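Local structure of esterase (Capnocytophaga ochracea, 4W9R) at residues I6-S11 with I21-P26; Y35-V40 with K65-G70; D115-I120 with T140-V145; R170-M175 with L229-D234. The protein is of unknown function but belongs to the esterase family of alpha/beta hydrolases, whose active members cleave ester bonds. All coordinates share one frame; numbering follows the deposited sequence.

All four contacts reach one mixed sheet, crossed in the order 5-12, 17-24, 67-71, 35-40, 116-122, 143-149, 171-180, 205-213. Contact 1 is the hairpin at the edge, and its strand 17-24 runs antiparallel to 67-71, with a probable hydrogen bond of 2.7 Å from Tyr24 N to Val68 O. Contact 2 joins contact 3 where Gly118 N approaches Leu37 O at 2.6 Å, their centres about 9 Å apart. Contact 3 passes to contact 4 through Phe172 N and Asn142 O, 2.8 Å apart. Contact 4 adds a helix against the sheet; its centre lies about 24 Å from that of contact 1, and its Met231 side chain is about 4 Å from a bound acetate, probably from the crystallisation liquor.

Contact 1. Residues I6-S11 with I21-P26; sequences ISETFS and IGIYKP
Glu8 and Ile21 form a hydrogen-bonded antiparallel pair: Glu8 N reaches Ile21 O at 3.0 Å, and Ile21 N returns to Glu8 O at 2.9 Å, both nearly straight. Ile6 and Ile23 repeat the exchange two residues along, with N to O distances of 3.0 Å, but less straight from Ile23 N to Ile6 O (144°). Between these pairs lies the non-hydrogen-bonded couple Ser7 and Gly22, their CA atoms 4.2 Å apart. The carboxylate of Glu8 has its own mate in the hydroxyl of Tyr106, on helix 91-110. Glu8 CG sits between backbone N and carbonyl carbon (chi1 70°), which sends the extended chain across the face that Ile21 and Ile23 share. On the way Glu8 CG lies 3.8 Å from Ile21 CG1, and farther out Glu8 OE2 passes 3.7 Å from Ile23 CD1. Ile21 CD1 also meets Phe10 CB at 3.9 Å, while the Phe10 ring turns to stand edge-to-face with Tyr106. Leu103 and Ile107 of helix 91-110 cover the same isoleucines. Strands 5-12 and 17-24 thus make a beta hairpin, with 5-12 the outermost strand of the sheet on this side.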
loop_
_atom_site.group_PDB
_atom_site.type_symbol
_atom_site.label_atom_id
_atom_site.label_comp_id
_atom_site.label_asym_id
_atom_site.label_seq_id
_atom_site.Cartn_x
_atom_site.Cartn_y
_atom_site.Cartn_z
ATOM N N ILE B 6 -3.747 17.553 -9.014
ATOM C CA ILE B 6 -4.315 18.476 -9.988
ATOM C C ILE B 6 -4.194 17.938 -11.409
ATOM O O ILE B 6 -3.093 17.704 -11.907
ATOM C CB ILE B 6 -3.639 19.854 -9.915
ATOM C CG1 ILE B 6 -3.685 20.390 -8.483
ATOM C CG2 ILE B 6 -4.302 20.823 -10.879
ATOM C CD1 ILE B 6 -5.085 20.513 -7.921
ATOM N N SER B 7 -5.338 17.752 -12.058
ATOM C CA SER B 7 -5.371 17.218 -13.410
ATOM C C SER B 7 -5.223 18.325 -14.449
ATOM O O SER B 7 -5.829 19.388 -14.329
ATOM C CB SER B 7 -6.673 16.449 -13.644
ATOM O OG SER B 7 -6.684 15.842 -14.924
ATOM N N GLU B 8 -4.412 18.066 -15.467
ATOM C CA GLU B 8 -4.241 19.001 -16.572
ATOM C C GLU B 8 -3.863 18.255 -17.847
ATOM O O GLU B 8 -3.449 17.098 -17.800
ATOM C CB GLU B 8 -3.183 20.055 -16.238
ATOM C CG GLU B 8 -1.758 19.528 -16.180
ATOM C CD GLU B 8 -0.753 20.602 -15.801
ATOM O OE1 GLU B 8 -1.143 21.571 -15.117
ATOM O OE2 GLU B 8 0.428 20.480 -16.191
ATOM N N THR B 9 -4.022 18.916 -18.987
ATOM C CA THR B 9 -3.642 18.319 -20.259
ATOM C C THR B 9 -2.281 18.833 -20.711
ATOM O O THR B 9 -1.985 20.022 -20.602
ATOM C CB THR B 9 -4.681 18.601 -21.359
ATOM O OG1 THR B 9 -4.911 20.011 -21.453
ATOM C CG2 THR B 9 -5.993 17.900 -21.042
ATOM N N PHE B 10 -1.452 17.922 -21.206
ATOM C CA PHE B 10 -0.146 18.281 -21.738
ATOM C C PHE B 10 -0.146 18.090 -23.246
ATOM O O PHE B 10 -0.494 17.018 -23.742
ATOM C CB PHE B 10 0.954 17.438 -21.089
ATOM C CG PHE B 10 2.340 17.771 -21.567
ATOM C CD1 PHE B 10 2.908 17.084 -22.629
ATOM C CD2 PHE B 10 3.081 18.765 -20.949
ATOM C CE1 PHE B 10 4.183 17.388 -23.070
ATOM C CE2 PHE B 10 4.356 19.072 -21.384
ATOM C CZ PHE B 10 4.908 18.382 -22.446
ATOM N N SER B 11 0.236 19.131 -23.978
ATOM C CA SER B 11 0.301 19.034 -25.428
ATOM C C SER B 11 1.646 18.455 -25.840
ATOM O O SER B 11 2.696 19.039 -25.571
ATOM C CB SER B 11 0.082 20.401 -26.077
ATOM O OG SER B 11 -1.232 20.875 -25.838
ATOM N N ILE B 21 -2.579 14.313 -17.743
ATOM C CA ILE B 21 -1.616 14.050 -16.682
ATOM C C ILE B 21 -2.142 14.650 -15.391
ATOM O O ILE B 21 -3.109 15.410 -15.400
ATOM C CB ILE B 21 -0.220 14.641 -16.981
ATOM C CG1 ILE B 21 -0.283 16.169 -17.032
ATOM C CG2 ILE B 21 0.349 14.068 -18.271
ATOM C CD1 ILE B 21 1.065 16.827 -17.228
ATOM N N GLY B 22 -1.500 14.323 -14.279
ATOM C CA GLY B 22 -1.858 14.960 -13.032
ATOM C C GLY B 22 -0.645 15.087 -12.144
ATOM O O GLY B 22 0.319 14.330 -12.264
ATOM N N ILE B 23 -0.710 16.049 -11.230
ATOM C CA ILE B 23 0.462 16.468 -10.481
ATOM C C ILE B 23 0.162 16.577 -9.000
ATOM O O ILE B 23 -0.765 17.278 -8.593
ATOM C CB ILE B 23 0.992 17.830 -10.974
ATOM C CG1 ILE B 23 1.329 17.777 -12.465
ATOM C CG2 ILE B 23 2.212 18.250 -10.166
ATOM C CD1 ILE B 23 1.797 19.100 -13.028
ATOM N N TYR B 24 0.950 15.878 -8.195
ATOM C CA TYR B 24 0.867 16.036 -6.757
ATOM C C TYR B 24 1.994 16.932 -6.267
ATOM O O TYR B 24 3.166 16.692 -6.558
ATOM C CB TYR B 24 0.926 14.685 -6.042
ATOM C CG TYR B 24 1.161 14.828 -4.556
ATOM C CD1 TYR B 24 0.144 15.256 -3.714
ATOM C CD2 TYR B 24 2.405 14.559 -4.001
ATOM C CE1 TYR B 24 0.357 15.402 -2.357
ATOM C CE2 TYR B 24 2.625 14.703 -2.646
ATOM C CZ TYR B 24 1.599 15.124 -1.829
ATOM O OH TYR B 24 1.814 15.270 -0.478
ATOM N N LYS B 25 1.630 17.965 -5.516
ATOM C CA LYS B 25 2.609 18.809 -4.847
ATOM C C LYS B 25 2.425 18.661 -3.348
ATOM O O LYS B 25 1.305 18.454 -2.882
ATOM C CB LYS B 25 2.458 20.274 -5.258
ATOM C CG LYS B 25 2.779 20.558 -6.709
ATOM C CD LYS B 25 2.792 22.054 -6.972
ATOM C CE LYS B 25 1.451 22.691 -6.644
ATOM N NZ LYS B 25 1.464 24.159 -6.893
ATOM N N PRO B 26 3.520 18.767 -2.586
ATOM C CA PRO B 26 3.433 18.610 -1.131
ATOM C C PRO B 26 2.563 19.679 -0.477
ATOM O O PRO B 26 2.055 20.569 -1.158
ATOM C CB PRO B 26 4.889 18.737 -0.678
ATOM C CG PRO B 26 5.689 18.339 -1.878
ATOM C CD PRO B 26 4.915 18.858 -3.050
#

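Contact 2. Residues Y35-V40 with K65-G70; sequences YPLIVV and KCIVVG
Tyr35 lays its ring beside Lys65 where strand 35-40 and the chain leading into strand 67-71 begin to run together, the two strands of a parallel beta-alpha-beta crossover through helix 43-59. CG of Tyr35 stands beside the backbone N (chi1 -50°), which swings the ring across to the other segment. Its edge carbon CD1 meets Lys65 O in the ring plane at 3.3 Å, Lys65 CB runs alongside, and Ile67 fits against the root of the side chain, with CG1 3.9 Å from Tyr35 CB. The hydroxyl is held by Gln33 and by Thr30 O. A glycine here would probably leave both of those without their partner and open a gap beside Ile67 and Lys65 CB.

Next along, Cys66 SG lies over the outer part of the Pro36 ring, 3.8 Å from Pro36 CG. Beyond it side chains alternate. On one face Leu37 CD1 projects into the hollow between Ile67 and Val69, touching Val69 CG2 at 3.7 Å, with Ile107 of helix 91-110 packing on both Leu37 and Val69. On the other, the face covered by helix 43-59, the Val40 side chain slants across that of Val68, CG2 meeting CG1, and Gly70 brings no side chain beside Val40. Backbone bonds zip the strands together, ending with Val40 N to Val69 O at 2.8 Å.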
loop_
_atom_site.group_PDB
_atom_site.type_symbol
_atom_site.label_atom_id
_atom_site.label_comp_id
_atom_site.label_asym_id
_atom_site.label_seq_id
_atom_site.Cartn_x
_atom_site.Cartn_y
_atom_site.Cartn_z
ATOM N N TYR B 35 12.576 19.136 -4.695
ATOM C CA TYR B 35 11.837 17.898 -4.485
ATOM C C TYR B 35 12.235 16.837 -5.502
ATOM O O TYR B 35 12.444 17.142 -6.675
ATOM C CB TYR B 35 10.329 18.146 -4.584
ATOM C CG TYR B 35 9.817 19.298 -3.750
ATOM C CD1 TYR B 35 9.425 19.108 -2.433
ATOM C CD2 TYR B 35 9.709 20.575 -4.288
ATOM C CE1 TYR B 35 8.950 20.158 -1.670
ATOM C CE2 TYR B 35 9.234 21.630 -3.534
ATOM C CZ TYR B 35 8.857 21.416 -2.224
ATOM O OH TYR B 35 8.383 22.462 -1.465
ATOM N N PRO B 36 12.327 15.577 -5.054
ATOM C CA PRO B 36 12.533 14.462 -5.981
ATOM C C PRO B 36 11.277 14.221 -6.807
ATOM O O PRO B 36 10.172 14.413 -6.298
ATOM C CB PRO B 36 12.826 13.275 -5.056
ATOM C CG PRO B 36 13.226 13.887 -3.750
ATOM C CD PRO B 36 12.435 15.153 -3.650
ATOM N N LEU B 37 11.443 13.813 -8.060
ATOM C CA LEU B 37 10.308 13.599 -8.951
ATOM C C LEU B 37 10.012 12.118 -9.150
ATOM O O LEU B 37 10.916 11.325 -9.411
ATOM C CB LEU B 37 10.563 14.262 -10.306
ATOM C CG LEU B 37 9.543 13.993 -11.413
ATOM C CD1 LEU B 37 8.161 14.476 -11.005
ATOM C CD2 LEU B 37 9.980 14.650 -12.713
ATOM N N ILE B 38 8.742 11.751 -9.020
ATOM C CA ILE B 38 8.306 10.391 -9.320
ATOM C C ILE B 38 7.247 10.403 -10.417
ATOM O O ILE B 38 6.179 10.992 -10.254
ATOM C CB ILE B 38 7.740 9.680 -8.080
ATOM C CG1 ILE B 38 8.831 9.504 -7.024
ATOM C CG2 ILE B 38 7.159 8.330 -8.463
ATOM C CD1 ILE B 38 8.364 8.775 -5.786
ATOM N N VAL B 39 7.553 9.754 -11.536
ATOM C CA VAL B 39 6.631 9.687 -12.665
ATOM C C VAL B 39 5.880 8.357 -12.680
ATOM O O VAL B 39 6.486 7.294 -12.551
ATOM C CB VAL B 39 7.373 9.877 -14.004
ATOM C CG1 VAL B 39 6.410 9.766 -15.174
ATOM C CG2 VAL B 39 8.089 11.221 -14.026
ATOM N N VAL B 40 4.559 8.423 -12.828
ATOM C CA VAL B 40 3.727 7.223 -12.874
ATOM C C VAL B 40 3.012 7.091 -14.219
ATOM O O VAL B 40 2.160 7.912 -14.560
ATOM C CB VAL B 40 2.682 7.225 -11.746
ATOM C CG1 VAL B 40 1.865 5.944 -11.782
ATOM C CG2 VAL B 40 3.360 7.393 -10.400
ATOM N N LYS B 65 9.677 15.375 1.125
ATOM C CA LYS B 65 8.533 15.760 0.311
ATOM C C LYS B 65 8.875 15.580 -1.165
ATOM O O LYS B 65 9.944 15.988 -1.617
ATOM C CB LYS B 65 8.120 17.205 0.597
ATOM C CG LYS B 65 7.542 17.428 1.985
ATOM C CD LYS B 65 7.240 18.902 2.219
ATOM C CE LYS B 65 6.643 19.137 3.596
ATOM N NZ LYS B 65 5.354 18.412 3.773
ATOM N N CYS B 66 7.968 14.960 -1.911
ATOM C CA CYS B 66 8.214 14.672 -3.318
ATOM C C CYS B 66 7.095 15.188 -4.211
ATOM O O CYS B 66 5.971 15.402 -3.759
ATOM C CB CYS B 66 8.388 13.166 -3.533
ATOM S SG CYS B 66 9.875 12.473 -2.782
ATOM N N ILE B 67 7.418 15.392 -5.483
ATOM C CA ILE B 67 6.417 15.741 -6.480
ATOM C C ILE B 67 6.140 14.525 -7.353
ATOM O O ILE B 67 7.063 13.918 -7.898
ATOM C CB ILE B 67 6.865 16.930 -7.350
ATOM C CG1 ILE B 67 6.942 18.202 -6.503
ATOM C CG2 ILE B 67 5.911 17.134 -8.513
ATOM C CD1 ILE B 67 7.278 19.444 -7.293
ATOM N N VAL B 68 4.868 14.158 -7.469
ATOM C CA VAL B 68 4.481 12.992 -8.250
ATOM C C VAL B 68 3.684 13.403 -9.483
ATOM O O VAL B 68 2.695 14.128 -9.382
ATOM C CB VAL B 68 3.648 12.003 -7.410
ATOM C CG1 VAL B 68 3.386 10.726 -8.196
ATOM C CG2 VAL B 68 4.359 11.689 -6.105
ATOM N N VAL B 69 4.125 12.943 -10.648
ATOM C CA VAL B 69 3.437 13.244 -11.896
ATOM C C VAL B 69 2.954 11.966 -12.569
ATOM O O VAL B 69 3.759 11.143 -13.004
ATOM C CB VAL B 69 4.348 14.015 -12.869
ATOM C CG1 VAL B 69 3.643 14.227 -14.201
ATOM C CG2 VAL B 69 4.766 15.343 -12.262
ATOM N N GLY B 70 1.639 11.790 -12.635
ATOM C CA GLY B 70 1.076 10.633 -13.302
ATOM C C GLY B 70 0.698 10.859 -14.754
ATOM O O GLY B 70 0.371 11.974 -15.158
#

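Contact 3. Residues D115-I120 with T140-V145; sequences DLKGVI and TFNMIV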
loop_
_atom_site.group_PDB
_atom_site.type_symbol
_atom_site.label_atom_id
_atom_site.label_comp_id
_atom_site.label_asym_id
_atom_site.label_seq_id
_atom_site.Cartn_x
_atom_site.Cartn_y
_atom_site.Cartn_z
ATOM N N ASP B 115 17.820 16.158 -7.953
ATOM C CA ASP B 115 18.594 15.313 -8.857
ATOM C C ASP B 115 18.034 13.897 -8.946
ATOM O O ASP B 115 18.391 13.141 -9.848
ATOM C CB ASP B 115 20.060 15.263 -8.418
ATOM C CG ASP B 115 20.778 16.580 -8.637
ATOM O OD1 ASP B 115 20.130 17.642 -8.518
ATOM O OD2 ASP B 115 21.993 16.554 -8.931
ATOM N N LEU B 116 17.157 13.542 -8.012
ATOM C CA LEU B 116 16.545 12.217 -8.009
ATOM C C LEU B 116 15.198 12.215 -8.727
ATOM O O LEU B 116 14.245 12.855 -8.285
ATOM C CB LEU B 116 16.366 11.708 -6.579
ATOM C CG LEU B 116 15.678 10.346 -6.469
ATOM C CD1 LEU B 116 16.489 9.281 -7.192
ATOM C CD2 LEU B 116 15.454 9.963 -5.016
ATOM N N LYS B 117 15.130 11.486 -9.835
ATOM C CA LYS B 117 13.894 11.358 -10.598
ATOM C C LYS B 117 13.569 9.885 -10.824
ATOM O O LYS B 117 14.339 9.169 -11.458
ATOM C CB LYS B 117 14.007 12.093 -11.935
ATOM C CG LYS B 117 14.166 13.602 -11.804
ATOM C CD LYS B 117 14.545 14.249 -13.131
ATOM C CE LYS B 117 16.053 14.438 -13.256
ATOM N NZ LYS B 117 16.807 13.153 -13.228
ATOM N N GLY B 118 12.447 9.428 -10.279
ATOM C CA GLY B 118 12.048 8.041 -10.442
ATOM C C GLY B 118 10.921 7.808 -11.432
ATOM O O GLY B 118 10.250 8.746 -11.863
ATOM N N VAL B 119 10.702 6.543 -11.775
ATOM C CA VAL B 119 9.583 6.163 -12.629
ATOM C C VAL B 119 8.956 4.859 -12.136
ATOM O O VAL B 119 9.652 3.879 -11.866
ATOM C CB VAL B 119 10.013 6.022 -14.111
ATOM C CG1 VAL B 119 11.170 5.039 -14.258
ATOM C CG2 VAL B 119 8.833 5.603 -14.976
ATOM N N ILE B 120 7.633 4.860 -12.007
ATOM C CA ILE B 120 6.904 3.679 -11.567
ATOM C C ILE B 120 5.895 3.265 -12.627
ATOM O O ILE B 120 5.112 4.088 -13.104
ATOM C CB ILE B 120 6.171 3.924 -10.235
ATOM C CG1 ILE B 120 7.159 4.351 -9.150
ATOM C CG2 ILE B 120 5.414 2.677 -9.803
ATOM C CD1 ILE B 120 6.512 4.609 -7.807
ATOM N N THR B 140 17.757 9.698 -17.226
ATOM C CA THR B 140 16.607 10.521 -16.904
ATOM C C THR B 140 16.064 10.065 -15.560
ATOM O O THR B 140 15.710 10.879 -14.706
ATOM C CB THR B 140 15.512 10.426 -17.982
ATOM O OG1 THR B 140 16.010 10.953 -19.217
ATOM C CG2 THR B 140 14.277 11.209 -17.563
ATOM N N PHE B 141 16.026 8.750 -15.376
ATOM C CA PHE B 141 15.529 8.171 -14.140
ATOM C C PHE B 141 16.620 7.423 -13.382
ATOM O O PHE B 141 17.268 6.528 -13.921
ATOM C CB PHE B 141 14.348 7.240 -14.427
ATOM C CG PHE B 141 13.175 7.936 -15.055
ATOM C CD1 PHE B 141 12.461 8.891 -14.348
ATOM C CD2 PHE B 141 12.782 7.634 -16.348
ATOM C CE1 PHE B 141 11.383 9.533 -14.920
ATOM C CE2 PHE B 141 11.702 8.273 -16.925
ATOM C CZ PHE B 141 11.002 9.223 -16.210
ATOM N N ASN B 142 16.823 7.816 -12.129
ATOM C CA ASN B 142 17.763 7.138 -11.247
ATOM C C ASN B 142 17.063 6.047 -10.456
ATOM O O ASN B 142 17.701 5.249 -9.768
ATOM C CB ASN B 142 18.418 8.140 -10.301
ATOM C CG ASN B 142 18.851 9.403 -11.010
ATOM O OD1 ASN B 142 18.289 10.474 -10.790
ATOM N ND2 ASN B 142 19.852 9.281 -11.874
HETATM N N MSE B 143 15.739 6.026 -10.564
HETATM C CA MSE B 143 14.916 5.046 -9.874
HETATM C C MSE B 143 13.913 4.427 -10.839
HETATM O O MSE B 143 13.109 5.131 -11.449
HETATM C CB MSE B 143 14.188 5.690 -8.694
HETATM C CG MSE B 143 13.356 4.719 -7.870
HETATM SE SE MSE B 143 12.176 5.616 -6.597
HETATM C CE MSE B 143 10.697 6.067 -7.785
ATOM N N ILE B 144 13.972 3.109 -10.984
ATOM C CA ILE B 144 13.048 2.401 -11.858
ATOM C C ILE B 144 12.324 1.302 -11.090
ATOM O O ILE B 144 12.950 0.381 -10.563
ATOM C CB ILE B 144 13.772 1.789 -13.071
ATOM C CG1 ILE B 144 14.478 2.883 -13.874
ATOM C CG2 ILE B 144 12.790 1.028 -13.950
ATOM C CD1 ILE B 144 15.233 2.370 -15.078
ATOM N N VAL B 145 11.004 1.417 -11.012
ATOM C CA VAL B 145 10.193 0.410 -10.346
ATOM C C VAL B 145 9.283 -0.281 -11.351
ATOM O O VAL B 145 8.343 0.322 -11.872
ATOM C CB VAL B 145 9.347 1.022 -9.215
ATOM C CG1 VAL B 145 8.534 -0.054 -8.522
ATOM C CG2 VAL B 145 10.242 1.743 -8.218
#
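Val119 and Phe141 form a CH-pi contact. Val119 CB sits 3.6 Å above the ring centroid, only 5° off the normal, and CG1 bears on Phe141 CG. Thr140 CG2 covers the opposite face, so the ring is sandwiched; an alanine in place of Phe141 would probably leave Val119 facing a gap and Tyr132 without the ring it meets edge-to-face. Backbone hydrogen bonds join the segments where Asn142 N reaches Lys117 O, Val119 N reaches Met143 O at 2.8 Å and Val145 N reaches Val119 O at 2.9 Å. This parallel pairing belongs to the beta-alpha-beta unit formed by strand 116-122, helix 123-128 and strand 143-149, in the middle of the alpha/beta hydrolase sheet. Lys117 supplies a side-chain bond: its bent chain curls back until NZ lies 2.9 Å from Thr140 O, tilted 33° from the carbonyl plane. Apolar packing occupies both faces. Beside Phe141, Val119 CG1 touches Ile144 CG1 at 4.0 Å. On the other face selenomethionine Met143 bends at its last torsion (chi3 82°), bringing CE over Gly118 CA at 3.6 Å, while Ile120 and Val145 run alongside each other, Ile120 CG1 4.0 Å from Val145 CB.

Contact 4. Residues R170-M175 with L229-D234; sequences RLFYYM and LDMCFD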
loop_
_atom_site.group_PDB
_atom_site.type_symbol
_atom_site.label_atom_id
_atom_site.label_comp_id
_atom_site.label_asym_id
_atom_site.label_seq_id
_atom_site.Cartn_x
_atom_site.Cartn_y
_atom_site.Cartn_z
ATOM N N ARG B 170 23.989 6.885 -9.224
ATOM C CA ARG B 170 23.251 5.803 -8.583
ATOM C C ARG B 170 22.047 5.354 -9.403
ATOM O O ARG B 170 21.366 6.170 -10.026
ATOM C CB ARG B 170 22.798 6.229 -7.183
ATOM C CG ARG B 170 22.004 5.171 -6.423
ATOM C CD ARG B 170 21.737 5.613 -4.997
ATOM N NE ARG B 170 20.943 4.643 -4.245
ATOM C CZ ARG B 170 19.651 4.787 -3.972
ATOM N NH1 ARG B 170 18.997 5.862 -4.390
ATOM N NH2 ARG B 170 19.011 3.857 -3.278
ATOM N N LEU B 171 21.787 4.052 -9.389
ATOM C CA LEU B 171 20.595 3.502 -10.014
ATOM C C LEU B 171 19.895 2.535 -9.070
ATOM O O LEU B 171 20.463 1.514 -8.679
ATOM C CB LEU B 171 20.941 2.795 -11.324
ATOM C CG LEU B 171 19.777 2.042 -11.971
ATOM C CD1 LEU B 171 18.613 2.983 -12.262
ATOM C CD2 LEU B 171 20.230 1.332 -13.235
ATOM N N PHE B 172 18.662 2.866 -8.703
ATOM C CA PHE B 172 17.844 1.973 -7.895
ATOM C C PHE B 172 16.841 1.252 -8.785
ATOM O O PHE B 172 15.952 1.878 -9.362
ATOM C CB PHE B 172 17.120 2.743 -6.789
ATOM C CG PHE B 172 16.267 1.876 -5.906
ATOM C CD1 PHE B 172 16.808 1.259 -4.789
ATOM C CD2 PHE B 172 14.924 1.677 -6.191
ATOM C CE1 PHE B 172 16.028 0.459 -3.974
ATOM C CE2 PHE B 172 14.139 0.877 -5.378
ATOM C CZ PHE B 172 14.692 0.269 -4.269
ATOM N N TYR B 173 16.987 -0.064 -8.898
ATOM C CA TYR B 173 16.079 -0.851 -9.720
ATOM C C TYR B 173 15.289 -1.847 -8.881
ATOM O O TYR B 173 15.863 -2.617 -8.112
ATOM C CB TYR B 173 16.843 -1.588 -10.822
ATOM C CG TYR B 173 15.948 -2.397 -11.732
ATOM C CD1 TYR B 173 15.243 -1.788 -12.763
ATOM C CD2 TYR B 173 15.801 -3.768 -11.558
ATOM C CE1 TYR B 173 14.421 -2.521 -13.595
ATOM C CE2 TYR B 173 14.980 -4.509 -12.387
ATOM C CZ TYR B 173 14.293 -3.881 -13.404
ATOM O OH TYR B 173 13.475 -4.616 -14.231
ATOM N N TYR B 174 13.971 -1.829 -9.044
ATOM C CA TYR B 174 13.093 -2.740 -8.321
ATOM C C TYR B 174 12.105 -3.411 -9.265
ATOM O O TYR B 174 11.343 -2.738 -9.958
ATOM C CB TYR B 174 12.339 -2.000 -7.215
ATOM C CG TYR B 174 11.426 -2.881 -6.391
ATOM C CD1 TYR B 174 10.095 -3.065 -6.743
ATOM C CD2 TYR B 174 11.896 -3.529 -5.260
ATOM C CE1 TYR B 174 9.259 -3.871 -5.991
ATOM C CE2 TYR B 174 11.067 -4.334 -4.500
ATOM C CZ TYR B 174 9.752 -4.502 -4.869
ATOM O OH TYR B 174 8.930 -5.306 -4.112
HETATM N N MSE B 175 12.115 -4.739 -9.283
HETATM C CA MSE B 175 11.159 -5.492 -10.083
HETATM C C MSE B 175 10.395 -6.492 -9.222
HETATM O O MSE B 175 10.985 -7.206 -8.412
HETATM C CB MSE B 175 11.863 -6.215 -11.229
HETATM C CG MSE B 175 10.972 -7.202 -11.970
HETATM SE SE MSE B 175 11.890 -8.077 -13.447
HETATM C CE MSE B 175 10.547 -9.418 -13.891
ATOM N N LEU B 229 9.709 2.132 -2.352
ATOM C CA LEU B 229 9.867 3.440 -1.724
ATOM C C LEU B 229 10.646 3.341 -0.418
ATOM O O LEU B 229 11.448 4.217 -0.095
ATOM C CB LEU B 229 8.503 4.079 -1.463
ATOM C CG LEU B 229 7.673 4.454 -2.688
ATOM C CD1 LEU B 229 6.306 4.951 -2.257
ATOM C CD2 LEU B 229 8.394 5.502 -3.523
ATOM N N ASP B 230 10.403 2.268 0.327
ATOM C CA ASP B 230 11.053 2.062 1.614
ATOM C C ASP B 230 12.565 1.935 1.468
ATOM O O ASP B 230 13.323 2.575 2.195
ATOM C CB ASP B 230 10.495 0.814 2.299
ATOM C CG ASP B 230 11.129 0.561 3.653
ATOM O OD1 ASP B 230 11.193 1.508 4.466
ATOM O OD2 ASP B 230 11.569 -0.583 3.902
HETATM N N MSE B 231 12.995 1.109 0.520
HETATM C CA MSE B 231 14.413 0.807 0.351
HETATM C C MSE B 231 15.179 1.910 -0.371
HETATM O O MSE B 231 16.330 2.192 -0.038
HETATM C CB MSE B 231 14.579 -0.511 -0.403
HETATM C CG MSE B 231 14.138 -1.724 0.395
HETATM SE SE MSE B 231 14.242 -3.363 -0.643
HETATM C CE MSE B 231 13.022 -2.860 -2.067
ATOM N N CYS B 232 14.541 2.525 -1.360
ATOM C CA CYS B 232 15.187 3.560 -2.158
ATOM C C CYS B 232 15.511 4.795 -1.320
ATOM O O CYS B 232 16.598 5.365 -1.427
ATOM C CB CYS B 232 14.299 3.944 -3.343
ATOM S SG CYS B 232 15.002 5.201 -4.432
ATOM N N PHE B 233 14.559 5.199 -0.486
ATOM C CA PHE B 233 14.701 6.390 0.344
ATOM C C PHE B 233 15.232 6.084 1.744
ATOM O O PHE B 233 15.289 6.970 2.595
ATOM C CB PHE B 233 13.364 7.121 0.440
ATOM C CG PHE B 233 12.947 7.781 -0.842
ATOM C CD1 PHE B 233 12.133 7.119 -1.746
ATOM C CD2 PHE B 233 13.381 9.061 -1.149
ATOM C CE1 PHE B 233 11.752 7.723 -2.929
ATOM C CE2 PHE B 233 13.004 9.670 -2.331
ATOM C CZ PHE B 233 12.188 9.000 -3.221
ATOM N N ASP B 234 15.600 4.827 1.976
ATOM C CA ASP B 234 15.990 4.338 3.301
ATOM C C ASP B 234 17.048 5.188 4.013
ATOM O O ASP B 234 17.033 5.301 5.240
ATOM C CB ASP B 234 16.493 2.898 3.190
ATOM C CG ASP B 234 16.792 2.281 4.541
ATOM O OD1 ASP B 234 15.834 1.894 5.243
ATOM O OD2 ASP B 234 17.985 2.179 4.899
#
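Phe172 and Cys232 bring the two backbones nearest, their CA atoms 6.5 Å apart, where strand 171-180 passes the final turn of helix 217-232. In this alpha/beta hydrolase fold the helix packs on one face of the central sheet, and Arg170, just before the strand, and Phe172 and Tyr174 on it, point at the helix. The helix ends here: Phe233 still bonds from N to Leu229 O at 3.3 Å but leaves helical backbone angles.

Cys232 CB stands over the centre of the Phe172 ring, 3.6 Å from the centroid and 7° off the normal. Its SG, anti to the backbone N (chi1 -179°), lies over the same face, 4.2 Å from the Phe172 centroid, a sulfur-aromatic contact. Met231 CB adds to this at the ring's far end, 3.9 Å from Phe172 CZ. His208 of strand 205-213 and Met143 also border Phe172.

Arg170 reaches out toward the helix in an extended chain, and one guanidinium face lies against Phe172 CB, which is offset toward its rim; NH2 makes a weak hydrogen bond of 3.4 Å to Cys232 O, a carbonyl of the helix's final turn. Its stronger partner is Glu206, through a salt bridge. The Tyr174 hydroxyl bonds Gln227, on the same helix. The side chains of Met231, a selenomethionine near a bound acetate, and Tyr174 cross at about a right angle, Met231 CE lying 3.5 Å from Tyr174 CD2.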